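Local structure of alkylhydroperoxidase AhpD core: uncharacterized peroxidase-related protein (Ralstonia eutropha, 2PRR) at residues P39-T44 / I179-N184; V79-A84 / F130-C135; H94-R99 / D185-M190. The protein is of unknown function but, as a member of the AhpD-like carboxymuconolactone decarboxylase family, probably acts as a peroxidase that reduces hydroperoxides. One frame throughout, in Å; residues are numbered along the deposited sequence.

Interaction 1 of 3, residues P39-T44 / I179-N184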
ATOM      1  N   PRO D  39      -9.821  34.018   6.386  1.00 36.65           N
ATOM      2  CA  PRO D  39      -9.591  32.585   6.297  1.00 35.78           C
ATOM      3  C   PRO D  39      -8.825  32.139   7.520  1.00 34.88           C
ATOM      4  O   PRO D  39      -7.914  32.820   7.969  1.00 34.08           O
ATOM      5  CB  PRO D  39      -8.743  32.449   5.050  1.00 35.42           C
ATOM      6  CG  PRO D  39      -9.214  33.576   4.195  1.00 37.99           C
ATOM      7  CD  PRO D  39      -9.487  34.697   5.127  1.00 35.27           C
ATOM      8  N   ASN D  40      -9.183  30.986   8.055  1.00 35.89           N
ATOM      9  CA  ASN D  40      -8.595  30.533   9.310  1.00 34.28           C
ATOM     10  C   ASN D  40      -7.113  30.205   9.278  1.00 32.86           C
ATOM     11  O   ASN D  40      -6.475  30.189  10.321  1.00 33.89           O
ATOM     12  CB  ASN D  40      -9.446  29.400   9.910  1.00 33.43           C
ATOM     13  CG  ASN D  40     -10.834  29.887  10.341  1.00 34.67           C
ATOM     14  OD1 ASN D  40     -11.035  31.089  10.639  1.00 30.46           O
ATOM     15  ND2 ASN D  40     -11.803  28.971  10.352  1.00 23.05           N
ATOM     16  N   VAL D  41      -6.544  30.004   8.100  1.00 33.87           N
ATOM     17  CA  VAL D  41      -5.112  29.684   7.993  1.00 34.05           C
ATOM     18  C   VAL D  41      -4.283  30.864   8.558  1.00 34.35           C
ATOM     19  O   VAL D  41      -3.254  30.643   9.199  1.00 33.13           O
ATOM     20  CB  VAL D  41      -4.693  29.359   6.505  1.00 34.89           C
ATOM     21  CG1 VAL D  41      -4.870  30.593   5.585  1.00 31.84           C
ATOM     22  CG2 VAL D  41      -3.243  28.806   6.404  1.00 33.43           C
ATOM     23  N   PHE D  42      -4.734  32.106   8.330  1.00 34.26           N
ATOM     24  CA  PHE D  42      -4.005  33.276   8.827  1.00 34.13           C
ATOM     25  C   PHE D  42      -4.021  33.365  10.352  1.00 34.44           C
ATOM     26  O   PHE D  42      -3.010  33.639  10.976  1.00 35.34           O
ATOM     27  CB  PHE D  42      -4.594  34.596   8.279  1.00 35.08           C
ATOM     28  CG  PHE D  42      -4.457  34.769   6.790  1.00 35.78           C
ATOM     29  CD1 PHE D  42      -3.310  35.312   6.243  1.00 35.88           C
ATOM     30  CD2 PHE D  42      -5.497  34.407   5.931  1.00 41.39           C
ATOM     31  CE1 PHE D  42      -3.195  35.476   4.849  1.00 37.99           C
ATOM     32  CE2 PHE D  42      -5.378  34.560   4.544  1.00 38.45           C
ATOM     33  CZ  PHE D  42      -4.228  35.094   4.014  1.00 36.02           C
ATOM     34  N   LEU D  43      -5.184  33.140  10.943  1.00 34.23           N
ATOM     35  CA  LEU D  43      -5.342  33.263  12.370  1.00 34.11           C
ATOM     36  C   LEU D  43      -4.695  32.125  13.123  1.00 34.38           C
ATOM     37  O   LEU D  43      -4.145  32.338  14.198  1.00 35.27           O
ATOM     38  CB  LEU D  43      -6.827  33.323  12.702  1.00 36.20           C
ATOM     39  CG  LEU D  43      -7.542  34.543  12.102  1.00 38.69           C
ATOM     40  CD1 LEU D  43      -9.044  34.289  12.051  1.00 41.42           C
ATOM     41  CD2 LEU D  43      -7.185  35.820  12.879  1.00 37.54           C
ATOM     42  N   THR D  44      -4.758  30.919  12.571  1.00 33.62           N
ATOM     43  CA  THR D  44      -4.177  29.754  13.250  1.00 33.02           C
ATOM     44  C   THR D  44      -2.660  29.763  13.204  1.00 32.72           C
ATOM     45  O   THR D  44      -2.001  29.454  14.207  1.00 32.64           O
ATOM     46  CB  THR D  44      -4.736  28.409  12.686  1.00 32.06           C
ATOM     47  OG1 THR D  44      -4.522  28.337  11.269  1.00 31.79           O
ATOM     48  CG2 THR D  44      -6.216  28.303  12.972  1.00 32.49           C
ATOM     49  N   ILE D 179      -2.774  20.533  13.287  1.00 29.82           N
ATOM     50  CA  ILE D 179      -3.396  21.452  14.242  1.00 30.53           C
ATOM     51  C   ILE D 179      -4.950  21.435  14.248  1.00 31.17           C
ATOM     52  O   ILE D 179      -5.580  22.074  15.101  1.00 33.22           O
ATOM     53  CB  ILE D 179      -2.865  22.933  14.053  1.00 29.51           C
ATOM     54  CG1 ILE D 179      -3.414  23.601  12.807  1.00 28.50           C
ATOM     55  CG2 ILE D 179      -1.332  22.993  14.002  1.00 28.27           C
ATOM     56  CD1 ILE D 179      -3.147  25.124  12.813  1.00 29.49           C
ATOM     57  N   GLY D 180      -5.554  20.714  13.307  1.00 31.51           N
ATOM     58  CA  GLY D 180      -6.995  20.637  13.189  1.00 29.02           C
ATOM     59  C   GLY D 180      -7.529  21.906  12.587  1.00 29.46           C
ATOM     60  O   GLY D 180      -8.592  22.422  13.002  1.00 31.26           O
HETATM   61  N   MSE D 181      -6.816  22.418  11.593  1.00 28.69           N
HETATM   62  CA  MSE D 181      -7.199  23.688  10.997  1.00 25.77           C
HETATM   63  C   MSE D 181      -8.573  23.522  10.344  1.00 30.27           C
HETATM   64  O   MSE D 181      -8.790  22.590   9.563  1.00 31.99           O
HETATM   65  CB  MSE D 181      -6.142  24.156  10.022  1.00 27.32           C
HETATM   66  CG  MSE D 181      -6.272  25.657   9.685  1.00 10.95           C
HETATM   67 SE   MSE D 181      -5.207  25.940   8.247  0.75 19.30          SE
HETATM   68  CE  MSE D 181      -3.621  25.825   9.168  1.00 22.56           C
ATOM     69  N   ARG D 182      -9.508  24.406  10.709  1.00 30.75           N
ATOM     70  CA  ARG D 182     -10.901  24.313  10.279  1.00 28.85           C
ATOM     71  C   ARG D 182     -11.275  25.285   9.163  1.00 30.80           C
ATOM     72  O   ARG D 182     -11.125  26.514   9.317  1.00 30.75           O
ATOM     73  CB  ARG D 182     -11.837  24.544  11.472  1.00 25.39           C
ATOM     74  CG  ARG D 182     -13.299  24.241  11.168  1.00 26.93           C
ATOM     75  CD  ARG D 182     -14.282  24.771  12.223  1.00 31.21           C
ATOM     76  NE  ARG D 182     -15.664  24.624  11.743  1.00 32.21           N
ATOM     77  CZ  ARG D 182     -16.405  23.520  11.874  1.00 26.30           C
ATOM     78  NH1 ARG D 182     -15.968  22.454  12.524  1.00 28.82           N
ATOM     79  NH2 ARG D 182     -17.623  23.494  11.365  1.00 32.52           N
ATOM     80  N   PRO D 183     -11.795  24.737   8.049  1.00 31.31           N
ATOM     81  CA  PRO D 183     -12.219  25.595   6.959  1.00 31.10           C
ATOM     82  C   PRO D 183     -13.422  26.459   7.349  1.00 33.26           C
ATOM     83  O   PRO D 183     -14.341  25.998   8.037  1.00 32.10           O
ATOM     84  CB  PRO D 183     -12.571  24.623   5.834  1.00 30.71           C
ATOM     85  CG  PRO D 183     -12.666  23.237   6.479  1.00 27.34           C
ATOM     86  CD  PRO D 183     -11.997  23.290   7.774  1.00 29.07           C
ATOM     87  N   ASN D 184     -13.392  27.711   6.911  1.00 33.15           N
ATOM     88  CA  ASN D 184     -14.459  28.648   7.191  1.00 34.14           C
ATOM     89  C   ASN D 184     -15.738  28.231   6.482  1.00 34.88           C
ATOM     90  O   ASN D 184     -15.696  27.583   5.442  1.00 35.69           O
ATOM     91  CB  ASN D 184     -14.077  30.072   6.749  1.00 34.07           C
ATOM     92  CG  ASN D 184     -12.746  30.511   7.277  1.00 30.07           C
ATOM     93  OD1 ASN D 184     -11.688  30.011   6.854  1.00 29.66           O
ATOM     94  ND2 ASN D 184     -12.767  31.481   8.170  1.00 32.16           N
TER
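Asn40 and Asn184 carry the polar half of this contact, where the loop that follows helix 156-179 runs past the start of helix 40-45. Asn184 OD1 accepts a hydrogen bond from the backbone N of Asn40 at 2.9 Å; the donor lies in the carbonyl plane, on a lone pair of OD1, and the bond occupies the backbone N-H of Asn40. The ND2 branch of the same amide lies against the Asn40 amide: Asn184 ND2 gives a weak, strongly bent bond to Asn40 OD1, with the two amide planes 34° apart. A firmer bond for Asn184 ND2 goes to the carbonyl oxygen of Val38. Asn40 reaches the loop backbone as well, its ND2 donating to Arg182 O at 2.8 Å. This bond is nearly straight (167°) and the acceptor lies close to the Asn40 amide plane; helped by the weak bond at OD1, it would restrict rotation of the amide. One turn on, Asn40 O accepts hydrogen bonds from both N and OG1 of Thr44, which settles the hydroxyl against its own helix.

The apolar half is built by selenomethionine Met181. With CG anti to the backbone N (chi1 -163°) and a bend at the last torsion, its SE lies 3.8 Å from Val41 CA, and its CE meets Thr44 OG1 at 3.4 Å. Ile179 adds CD1, 3.7 Å from Thr44 CB. Arg182 sends its polar end the other way, into a salt bridge with Asp119 of a second subunit.

Around this junction, helix 88-102 brings Tyr89 against Pro39 and Met181, helix 49-63 covers Val41 with Phe55 and Phe56, and helix 22-35 packs on Pro39 through Val31. The loop therefore clasps helix 40-45 inside a shell of three longer helices.

Interaction 2 of 3, residues V79-A84 / F130-C135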
ATOM      1  N   VAL D  79      -6.023  21.377  -5.022  1.00 26.85           N
ATOM      2  CA  VAL D  79      -7.166  20.575  -4.669  1.00 26.02           C
ATOM      3  C   VAL D  79      -6.879  19.045  -4.825  1.00 25.65           C
ATOM      4  O   VAL D  79      -7.286  18.288  -3.954  1.00 21.41           O
ATOM      5  CB  VAL D  79      -8.451  21.011  -5.422  1.00 27.06           C
ATOM      6  CG1 VAL D  79      -9.614  20.180  -4.997  1.00 25.30           C
ATOM      7  CG2 VAL D  79      -8.789  22.522  -5.147  1.00 24.23           C
ATOM      8  N   ALA D  80      -6.201  18.630  -5.895  1.00 24.00           N
ATOM      9  CA  ALA D  80      -5.953  17.191  -6.124  1.00 27.43           C
ATOM     10  C   ALA D  80      -4.950  16.618  -5.154  1.00 26.41           C
ATOM     11  O   ALA D  80      -5.096  15.489  -4.704  1.00 30.06           O
ATOM     12  CB  ALA D  80      -5.522  16.920  -7.567  1.00 24.16           C
ATOM     13  N   THR D  81      -3.916  17.396  -4.850  1.00 27.32           N
ATOM     14  CA  THR D  81      -2.848  16.978  -3.948  1.00 26.83           C
ATOM     15  C   THR D  81      -3.324  16.941  -2.501  1.00 26.92           C
ATOM     16  O   THR D  81      -3.019  15.978  -1.762  1.00 23.84           O
ATOM     17  CB  THR D  81      -1.576  17.829  -4.159  1.00 28.97           C
ATOM     18  OG1 THR D  81      -1.831  19.249  -3.967  1.00 24.81           O
ATOM     19  CG2 THR D  81      -1.048  17.572  -5.571  1.00 28.58           C
ATOM     20  N   SER D  82      -4.145  17.927  -2.147  1.00 22.53           N
ATOM     21  CA  SER D  82      -4.775  18.055  -0.830  1.00 22.58           C
ATOM     22  C   SER D  82      -5.796  16.982  -0.591  1.00 23.32           C
ATOM     23  O   SER D  82      -5.980  16.505   0.537  1.00 25.84           O
ATOM     24  CB  SER D  82      -5.499  19.390  -0.728  1.00 18.08           C
ATOM     25  OG  SER D  82      -4.644  20.439  -1.130  1.00 19.77           O
ATOM     26  N   ALA D  83      -6.517  16.664  -1.650  1.00 23.32           N
ATOM     27  CA  ALA D  83      -7.480  15.605  -1.613  1.00 24.11           C
ATOM     28  C   ALA D  83      -6.721  14.294  -1.318  1.00 22.61           C
ATOM     29  O   ALA D  83      -7.165  13.531  -0.473  1.00 26.84           O
ATOM     30  CB  ALA D  83      -8.273  15.536  -2.918  1.00 19.83           C
ATOM     31  N   ALA D  84      -5.579  14.065  -1.969  1.00 25.20           N
ATOM     32  CA  ALA D  84      -4.704  12.839  -1.722  1.00 22.61           C
ATOM     33  C   ALA D  84      -4.161  12.696  -0.305  1.00 25.12           C
ATOM     34  O   ALA D  84      -3.914  11.589   0.167  1.00 27.77           O
ATOM     35  CB  ALA D  84      -3.556  12.879  -2.622  1.00 17.48           C
ATOM     36  N   PHE D 130       1.328  14.614 -13.009  1.00 29.01           N
ATOM     37  CA  PHE D 130       2.662  14.963 -12.567  1.00 29.74           C
ATOM     38  C   PHE D 130       2.622  15.393 -11.109  1.00 28.28           C
ATOM     39  O   PHE D 130       3.343  14.845 -10.277  1.00 26.23           O
ATOM     40  CB  PHE D 130       3.239  16.081 -13.466  1.00 31.65           C
ATOM     41  CG  PHE D 130       4.641  16.496 -13.087  1.00 35.97           C
ATOM     42  CD1 PHE D 130       5.695  15.601 -13.208  1.00 32.68           C
ATOM     43  CD2 PHE D 130       4.903  17.782 -12.622  1.00 37.81           C
ATOM     44  CE1 PHE D 130       6.960  15.967 -12.856  1.00 34.15           C
ATOM     45  CE2 PHE D 130       6.168  18.158 -12.279  1.00 35.05           C
ATOM     46  CZ  PHE D 130       7.207  17.244 -12.391  1.00 38.00           C
ATOM     47  N   ALA D 131       1.779  16.382 -10.826  1.00 26.12           N
ATOM     48  CA  ALA D 131       1.529  16.833  -9.460  1.00 26.52           C
ATOM     49  C   ALA D 131       1.345  15.664  -8.492  1.00 26.26           C
ATOM     50  O   ALA D 131       1.906  15.661  -7.407  1.00 29.11           O
ATOM     51  CB  ALA D 131       0.299  17.682  -9.432  1.00 24.08           C
ATOM     52  N   LEU D 132       0.528  14.688  -8.868  1.00 26.84           N
ATOM     53  CA  LEU D 132       0.295  13.535  -7.997  1.00 26.47           C
ATOM     54  C   LEU D 132       1.526  12.699  -7.776  1.00 24.22           C
ATOM     55  O   LEU D 132       1.705  12.195  -6.671  1.00 24.90           O
ATOM     56  CB  LEU D 132      -0.889  12.681  -8.463  1.00 27.63           C
ATOM     57  CG  LEU D 132      -2.263  13.036  -7.841  1.00 28.46           C
ATOM     58  CD1 LEU D 132      -2.235  12.848  -6.335  1.00 31.18           C
ATOM     59  CD2 LEU D 132      -2.756  14.449  -8.149  1.00 32.67           C
ATOM     60  N   LYS D 133       2.390  12.599  -8.791  1.00 24.95           N
ATOM     61  CA  LYS D 133       3.664  11.866  -8.679  1.00 25.64           C
ATOM     62  C   LYS D 133       4.655  12.571  -7.732  1.00 26.10           C
ATOM     63  O   LYS D 133       5.351  11.932  -6.930  1.00 24.95           O
ATOM     64  CB  LYS D 133       4.321  11.687 -10.050  1.00 27.28           C
ATOM     65  CG  LYS D 133       5.456  10.662  -9.993  1.00 26.11           C
ATOM     66  CD  LYS D 133       6.120  10.388 -11.322  1.00 27.54           C
ATOM     67  CE  LYS D 133       6.959   9.062 -11.192  1.00 29.91           C
ATOM     68  NZ  LYS D 133       7.813   8.725 -12.387  1.00 24.03           N
ATOM     69  N   VAL D 134       4.737  13.895  -7.858  1.00 26.00           N
ATOM     70  CA  VAL D 134       5.560  14.685  -6.987  1.00 24.77           C
ATOM     71  C   VAL D 134       5.005  14.541  -5.568  1.00 27.46           C
ATOM     72  O   VAL D 134       5.752  14.370  -4.609  1.00 28.98           O
ATOM     73  CB  VAL D 134       5.496  16.195  -7.367  1.00 24.80           C
ATOM     74  CG1 VAL D 134       6.202  17.035  -6.334  1.00 23.62           C
ATOM     75  CG2 VAL D 134       6.061  16.448  -8.750  1.00 22.30           C
ATOM     76  N   CYS D 135       3.684  14.645  -5.456  1.00 29.09           N
ATOM     77  CA  CYS D 135       2.995  14.559  -4.187  1.00 28.15           C
ATOM     78  C   CYS D 135       3.275  13.248  -3.470  1.00 26.18           C
ATOM     79  O   CYS D 135       3.679  13.284  -2.341  1.00 25.28           O
ATOM     80  CB  CYS D 135       1.494  14.727  -4.391  1.00 28.19           C
ATOM     81  SG  CYS D 135       0.531  14.741  -2.884  1.00 30.11           S
TER
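The carbonyl oxygen of Ala131 accepts a hydrogen bond from Cys135 N at 2.8 Å, and Thr81 of the neighbouring helix lays its CG2 methyl 4.0 Å from that same oxygen. No hydrogen bond joins the two helices; alanine, threonine and cysteine side chains, with one larger leucine, meet in van der Waals contact. Thr81 presents its methyl and not its hydroxyl: OG1 turns back onto its own helix to bond Ile77 O, which satisfies the buried oxygen and leaves CG2 to lie between Ala131 and Cys135, with Cys135 CB at 4.0 Å. The sulfur of Cys135, anti to its own backbone N (chi1 -176°), is carried across toward the other helix, where SG rests 3.9 Å from Thr81 CB and at a similar distance from Thr81 O.

Leu132 meets helix 71-84 beside Thr81. Its forked tip spans one helical turn, CD2 touching Ala80 CB at 3.8 Å and CD1 touching Ala84 CB at 3.9 Å. In straddling the two methyls it has a strained, or imprecisely placed, first torsion of -92°. The alpha carbons of Thr81 and Leu132 are 6.2 Å apart, consistent with the modest size of the alanine and threonine side chains.

The same helices have other neighbours: Ala131 and Cys135 pack on Thr166 of helix 156-179, and Cys135 O accepts a hydrogen bond from Arg174 NH2 of another subunit. The helix segments run in roughly the same direction, with their axes 9.5 Å apart at closest approach. Two helices of an all-alpha, AhpD-like chain thus pack at a crossing angle of -39°, joining helix 71-84 of the family region to helix 122-137 farther along the chain.

Interaction 3 of 3, residues H94-R99 / D185-M190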
ATOM      1  N   HIS D  94      -9.460  25.746  -1.042  1.00 29.86           N
ATOM      2  CA  HIS D  94      -9.024  25.873  -2.421  1.00 31.37           C
ATOM      3  C   HIS D  94      -9.985  25.354  -3.466  1.00 31.86           C
ATOM      4  O   HIS D  94      -9.783  25.584  -4.648  1.00 33.76           O
ATOM      5  CB  HIS D  94      -7.592  25.329  -2.573  1.00 28.72           C
ATOM      6  CG  HIS D  94      -6.635  26.114  -1.757  1.00 33.67           C
ATOM      7  ND1 HIS D  94      -6.233  27.380  -2.123  1.00 28.49           N
ATOM      8  CD2 HIS D  94      -6.137  25.904  -0.520  1.00 34.97           C
ATOM      9  CE1 HIS D  94      -5.471  27.886  -1.173  1.00 33.56           C
ATOM     10  NE2 HIS D  94      -5.395  27.010  -0.191  1.00 33.04           N
ATOM     11  N   GLY D  95     -11.012  24.626  -3.055  1.00 32.86           N
ATOM     12  CA  GLY D  95     -12.045  24.226  -3.992  1.00 32.82           C
ATOM     13  C   GLY D  95     -12.868  25.470  -4.293  1.00 32.29           C
ATOM     14  O   GLY D  95     -13.252  25.714  -5.419  1.00 33.32           O
ATOM     15  N   ALA D  96     -13.137  26.246  -3.262  1.00 33.09           N
ATOM     16  CA  ALA D  96     -13.913  27.481  -3.389  1.00 34.39           C
ATOM     17  C   ALA D  96     -13.239  28.429  -4.349  1.00 34.00           C
ATOM     18  O   ALA D  96     -13.854  28.936  -5.260  1.00 36.30           O
ATOM     19  CB  ALA D  96     -14.078  28.139  -2.036  1.00 33.09           C
ATOM     20  N   ILE D  97     -11.945  28.596  -4.169  1.00 35.16           N
ATOM     21  CA  ILE D  97     -11.129  29.492  -4.972  1.00 34.44           C
ATOM     22  C   ILE D  97     -11.004  28.969  -6.400  1.00 35.34           C
ATOM     23  O   ILE D  97     -11.022  29.744  -7.334  1.00 34.67           O
ATOM     24  CB  ILE D  97      -9.754  29.675  -4.326  1.00 33.58           C
ATOM     25  CG1 ILE D  97      -9.906  30.226  -2.893  1.00 31.64           C
ATOM     26  CG2 ILE D  97      -8.902  30.627  -5.154  1.00 38.52           C
ATOM     27  CD1 ILE D  97      -8.698  30.011  -2.014  1.00 36.25           C
ATOM     28  N   LEU D  98     -10.863  27.649  -6.560  1.00 36.09           N
ATOM     29  CA  LEU D  98     -10.829  27.018  -7.883  1.00 34.59           C
ATOM     30  C   LEU D  98     -12.131  27.265  -8.657  1.00 36.39           C
ATOM     31  O   LEU D  98     -12.099  27.574  -9.851  1.00 39.33           O
ATOM     32  CB  LEU D  98     -10.594  25.512  -7.731  1.00 33.80           C
ATOM     33  CG  LEU D  98     -10.773  24.630  -8.957  1.00 30.20           C
ATOM     34  CD1 LEU D  98     -10.009  25.129 -10.123  1.00 31.35           C
ATOM     35  CD2 LEU D  98     -10.377  23.197  -8.588  1.00 31.19           C
ATOM     36  N   ARG D  99     -13.270  27.111  -7.983  1.00 36.82           N
ATOM     37  CA  ARG D  99     -14.582  27.346  -8.600  1.00 37.10           C
ATOM     38  C   ARG D  99     -14.745  28.787  -9.036  1.00 37.11           C
ATOM     39  O   ARG D  99     -15.252  29.053 -10.100  1.00 36.69           O
ATOM     40  CB  ARG D  99     -15.726  26.978  -7.652  1.00 37.31           C
ATOM     41  CG  ARG D  99     -15.899  25.456  -7.455  1.00 33.54           C
ATOM     42  CD  ARG D  99     -17.161  25.177  -6.702  1.00 37.26           C
ATOM     43  NE  ARG D  99     -17.162  25.723  -5.346  1.00 30.92           N
ATOM     44  CZ  ARG D  99     -16.751  25.051  -4.280  1.00 31.83           C
ATOM     45  NH1 ARG D  99     -16.294  23.805  -4.392  1.00 27.34           N
ATOM     46  NH2 ARG D  99     -16.792  25.616  -3.094  1.00 29.19           N
ATOM     47  N   ASP D 185     -16.874  28.613   7.059  1.00 36.17           N
ATOM     48  CA  ASP D 185     -18.187  28.265   6.529  1.00 36.83           C
ATOM     49  C   ASP D 185     -18.407  28.808   5.136  1.00 35.89           C
ATOM     50  O   ASP D 185     -19.067  28.188   4.319  1.00 35.71           O
ATOM     51  CB  ASP D 185     -19.302  28.821   7.443  1.00 39.32           C
ATOM     52  CG  ASP D 185     -19.440  28.070   8.771  1.00 41.77           C
ATOM     53  OD1 ASP D 185     -18.676  27.115   9.045  1.00 42.38           O
ATOM     54  OD2 ASP D 185     -20.340  28.461   9.546  1.00 43.23           O
ATOM     55  N   GLU D 186     -17.851  29.977   4.880  1.00 37.31           N
ATOM     56  CA  GLU D 186     -18.038  30.663   3.621  1.00 38.12           C
ATOM     57  C   GLU D 186     -17.461  29.901   2.435  1.00 38.97           C
ATOM     58  O   GLU D 186     -18.000  29.985   1.332  1.00 40.94           O
ATOM     59  CB  GLU D 186     -17.406  32.054   3.652  1.00 39.59           C
ATOM     60  CG  GLU D 186     -18.006  33.036   4.655  1.00 38.84           C
ATOM     61  CD  GLU D 186     -17.526  32.828   6.075  1.00 42.08           C
ATOM     62  OE1 GLU D 186     -16.915  31.772   6.385  1.00 46.18           O
ATOM     63  OE2 GLU D 186     -17.773  33.726   6.889  1.00 45.29           O
ATOM     64  N   PHE D 187     -16.366  29.181   2.643  1.00 37.96           N
ATOM     65  CA  PHE D 187     -15.756  28.424   1.549  1.00 38.03           C
ATOM     66  C   PHE D 187     -16.646  27.323   0.971  1.00 38.27           C
ATOM     67  O   PHE D 187     -16.622  27.104  -0.242  1.00 40.00           O
ATOM     68  CB  PHE D 187     -14.429  27.782   1.979  1.00 37.23           C
ATOM     69  CG  PHE D 187     -13.319  28.765   2.229  1.00 36.63           C
ATOM     70  CD1 PHE D 187     -12.956  29.691   1.253  1.00 30.02           C
ATOM     71  CD2 PHE D 187     -12.572  28.699   3.396  1.00 32.89           C
ATOM     72  CE1 PHE D 187     -11.926  30.566   1.459  1.00 35.10           C
ATOM     73  CE2 PHE D 187     -11.536  29.578   3.612  1.00 37.12           C
ATOM     74  CZ  PHE D 187     -11.217  30.528   2.638  1.00 37.42           C
ATOM     75  N   PHE D 188     -17.404  26.637   1.838  1.00 38.54           N
ATOM     76  CA  PHE D 188     -18.247  25.489   1.449  1.00 36.64           C
ATOM     77  C   PHE D 188     -19.274  25.844   0.368  1.00 37.75           C
ATOM     78  O   PHE D 188     -19.526  25.062  -0.528  1.00 37.23           O
ATOM     79  CB  PHE D 188     -18.970  24.889   2.666  1.00 34.09           C
ATOM     80  CG  PHE D 188     -18.086  24.083   3.625  1.00 24.74           C
ATOM     81  CD1 PHE D 188     -17.324  24.703   4.579  1.00 28.14           C
ATOM     82  CD2 PHE D 188     -18.129  22.695   3.634  1.00 34.19           C
ATOM     83  CE1 PHE D 188     -16.559  23.973   5.494  1.00 26.60           C
ATOM     84  CE2 PHE D 188     -17.362  21.936   4.546  1.00 22.85           C
ATOM     85  CZ  PHE D 188     -16.582  22.561   5.468  1.00 31.72           C
ATOM     86  N   LEU D 189     -19.826  27.046   0.436  1.00 39.54           N
ATOM     87  CA  LEU D 189     -20.855  27.499  -0.505  1.00 41.43           C
ATOM     88  C   LEU D 189     -20.358  28.424  -1.641  1.00 40.62           C
ATOM     89  O   LEU D 189     -21.007  28.550  -2.677  1.00 40.04           O
ATOM     90  CB  LEU D 189     -21.952  28.200   0.313  1.00 40.22           C
ATOM     91  CG  LEU D 189     -23.233  28.682  -0.360  1.00 43.59           C
ATOM     92  CD1 LEU D 189     -23.876  27.642  -1.293  1.00 47.06           C
ATOM     93  CD2 LEU D 189     -24.206  29.086   0.745  1.00 44.56           C
HETATM   94  N   MSE D 190     -19.217  29.060  -1.430  1.00 40.75           N
HETATM   95  CA  MSE D 190     -18.616  30.000  -2.377  1.00 42.39           C
HETATM   96  C   MSE D 190     -18.238  29.401  -3.732  1.00 42.27           C
HETATM   97  O   MSE D 190     -17.539  28.391  -3.794  1.00 42.68           O
HETATM   98  CB  MSE D 190     -17.374  30.575  -1.712  1.00 43.29           C
HETATM   99  CG  MSE D 190     -16.546  31.536  -2.507  1.00 42.42           C
HETATM  100 SE   MSE D 190     -15.039  32.031  -1.405  0.75 45.84          SE
HETATM  101  CE  MSE D 190     -15.957  32.808   0.102  1.00 43.25           C
TER
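Arg99 crosses from helix 88-102 to grip the backbone oxygen of selenomethionine Met190. From CB, which points toward the other segment, CG leaves beside the backbone N, and the chain runs extended to CD before a bend at the third torsion (chi3 -63°) folds the guanidinium back along its own helix. There one face lies over Gly95 O and Ala96 N, both offset toward its rim. The edge does the gripping: NE reaches Met190 O at 3.1 Å and NH2 reaches the same oxygen at 3.0 Å, a side-on fork with the acceptor only 7° out of the guanidinium plane. Phe187 O also sits at this edge, 3.2 Å from NH2, but at an angle too poor for a hydrogen bond. Several carbonyls from the C-terminal part of the short, weakly bonded helix 185-189 and the residue after it thus face a positive group, an arrangement that is probably favourable electrostatically. The remaining nitrogen, NH1, forms a long, weak ion pair with Asp109.

Ala96, one turn before Arg99, makes the apolar contacts: its CB approaches the Phe187 ring obliquely, 3.8 Å from CD1, and lies 4.1 Å from Met190 SE. The same methyl also touches Phe187 O, at 3.3 Å. Its small size is consistent with the close approach of the helices, whose axes cross at 43° with the alpha carbons of Ala96 and Phe187 5.4 Å apart. Phe37 meets the Phe187 ring edge-to-face.

His94 bonds Glu75 through ND1. With Cys90 as the second cysteine, their spacing fits the E-X11-C-X2-C-X3-H pattern of AhpD; the short C-terminal helix packs on a different side of helix 88-102, which holds Cys90 and His94 of the probable redox site, from the one His94 faces.

In the fold
All three contacts are largely buried, yet they differ in chemistry. Interaction 1 relies on amide hydrogen bonds between a loop and a helix start, interaction 2 joins two regular helices almost wholly through van der Waals contact, without a hydrogen bond, and interaction 3 combines a methyl contact with an arginine fork onto a backbone oxygen. Interactions 1 and 3 adjoin, Pro39 packing on Phe187 and Pro183 on Phe188, and both extend to the second subunit. Interactions 2 and 3 meet where Val79 lies against His94 and Leu98, between the successive helices 71-84 and 88-102. Interactions 1 and 2 do not touch, their centres lying 21 Å apart, although each also reaches the third subunit.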